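Local coordinates for glucose-6-phosphate isomerase like protein (Thermus thermophilus, PDB 1WIW) that probably interconverts sugar phosphates as a glucose-6-phosphate and mannose-6-phosphate isomerase of the PGI/PMI family, at residues B[110-113]-B[114-118]. Numbering follows the deposited sequence.
Sequences APYR and YLRFL
Tyr112 and Arg116, one helical turn apart, cross at a slant: the arginine CD meets the phenol end of the tyrosine, 3.3 Å from Tyr112 OH, and although the ring and guanidinium planes are only 17° apart, the two groups are not stacked. Each side chain sets out with CG anti to the backbone N (chi1 163° in Tyr112, 174° in Arg116), and the arginine chain then runs extended from CG to NE past the phenol end. Tyr112 OH is held by Asp132 and the backbone N of Gly26, while Arg116 NH2 binds Gly28 O, so both polar ends are fixed by groups beyond this turn. A water ties the guanidinium back to the helix, accepting from Arg116 NH2 and donating to Arg113 O, which also receives Phe117 N at 3.2 Å. Arg113 instead stretches out to a salt bridge with Glu20.

The Tyr114 ring meets the preceding turn at its edge. Its CD1 lies 3.2 Å from Ala110 O, near the ring plane, and its CE1 packs 3.8 Å from Ala110 CB. The same carbonyl accepts Tyr114 N at 2.9 Å, almost in line with its C=O bond. Replacing Tyr114 by alanine would probably open a gap beside Ala110 and strip Leu68 and Ala50 of an aromatic neighbour.

Both segments belong to helix 110-121, in the N-terminal SIS domain. Tyr114 and Leu118 face strand 64-70 of the parallel sheet, Leu115 joins Tyr114 against helix 48-54, and Pro111, Tyr112 and Leu115 pack on helix 251-272.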
# COMPACT_ATOMS: atom_id res chain seq x y z
N ALA B 110 -8.96 7.42 15.73
CA ALA B 110 -8.83 6.24 16.57
C ALA B 110 -7.43 5.58 16.55
O ALA B 110 -7.03 4.96 17.54
CB ALA B 110 -9.90 5.21 16.20
N PRO B 111 -6.68 5.69 15.44
CA PRO B 111 -5.36 5.06 15.44
C PRO B 111 -4.51 5.47 16.64
O PRO B 111 -3.81 4.65 17.22
CB PRO B 111 -4.76 5.50 14.11
CG PRO B 111 -5.97 5.47 13.21
CD PRO B 111 -7.02 6.17 14.08
N TYR B 112 -4.58 6.74 17.01
CA TYR B 112 -3.82 7.22 18.16
C TYR B 112 -4.29 6.52 19.43
O TYR B 112 -3.48 6.11 20.26
CB TYR B 112 -3.97 8.73 18.35
CG TYR B 112 -3.56 9.22 19.74
CD1 TYR B 112 -4.48 9.26 20.78
CD2 TYR B 112 -2.24 9.57 20.02
CE1 TYR B 112 -4.10 9.64 22.08
CE2 TYR B 112 -1.84 9.94 21.31
CZ TYR B 112 -2.77 9.98 22.33
OH TYR B 112 -2.38 10.33 23.61
N ARG B 113 -5.60 6.37 19.57
CA ARG B 113 -6.16 5.74 20.76
C ARG B 113 -5.81 4.25 20.85
O ARG B 113 -5.56 3.73 21.94
CB ARG B 113 -7.68 5.98 20.81
CG ARG B 113 -8.02 7.47 20.79
CD ARG B 113 -9.53 7.76 20.79
NE ARG B 113 -9.78 9.20 20.68
CZ ARG B 113 -10.41 9.77 19.66
NH1 ARG B 113 -10.87 9.04 18.66
NH2 ARG B 113 -10.57 11.09 19.63
N TYR B 114 -5.78 3.55 19.71
CA TYR B 114 -5.41 2.13 19.75
C TYR B 114 -3.94 2.01 20.16
O TYR B 114 -3.59 1.18 21.00
CB TYR B 114 -5.59 1.47 18.37
CG TYR B 114 -7.01 1.06 18.03
CD1 TYR B 114 -7.86 1.92 17.34
CD2 TYR B 114 -7.49 -0.20 18.38
CE1 TYR B 114 -9.17 1.53 17.00
CE2 TYR B 114 -8.79 -0.60 18.05
CZ TYR B 114 -9.62 0.27 17.36
OH TYR B 114 -10.90 -0.13 17.03
N LEU B 115 -3.09 2.83 19.55
CA LEU B 115 -1.66 2.80 19.86
C LEU B 115 -1.38 3.11 21.33
O LEU B 115 -0.59 2.43 21.98
CB LEU B 115 -0.89 3.80 18.98
CG LEU B 115 0.62 3.89 19.27
CD1 LEU B 115 1.29 2.55 19.02
CD2 LEU B 115 1.23 4.95 18.40
N ARG B 116 -2.05 4.14 21.84
CA ARG B 116 -1.90 4.54 23.24
C ARG B 116 -2.22 3.36 24.15
O ARG B 116 -1.50 3.09 25.12
CB ARG B 116 -2.82 5.72 23.54
CG ARG B 116 -2.88 6.14 25.02
CD ARG B 116 -3.41 7.57 25.14
NE ARG B 116 -3.60 8.01 26.52
CZ ARG B 116 -4.67 7.72 27.26
NH1 ARG B 116 -4.76 8.17 28.51
NH2 ARG B 116 -5.66 7.00 26.74
N PHE B 117 -3.29 2.64 23.84
CA PHE B 117 -3.68 1.49 24.64
C PHE B 117 -2.59 0.42 24.61
O PHE B 117 -2.20 -0.10 25.65
CB PHE B 117 -5.01 0.91 24.15
CG PHE B 117 -5.46 -0.31 24.91
CD1 PHE B 117 -5.14 -1.59 24.45
CD2 PHE B 117 -6.18 -0.18 26.09
CE1 PHE B 117 -5.55 -2.72 25.16
CE2 PHE B 117 -6.59 -1.30 26.81
CZ PHE B 117 -6.27 -2.58 26.35
N LEU B 118 -2.10 0.10 23.41
CA LEU B 118 -1.05 -0.92 23.27
C LEU B 118 0.23 -0.55 24.01
O LEU B 118 0.83 -1.40 24.66
CB LEU B 118 -0.72 -1.17 21.79
CG LEU B 118 -1.73 -1.96 20.96
CD1 LEU B 118 -1.17 -2.23 19.57
CD2 LEU B 118 -2.02 -3.28 21.66
O HOH W 1 -6.04 4.83 24.56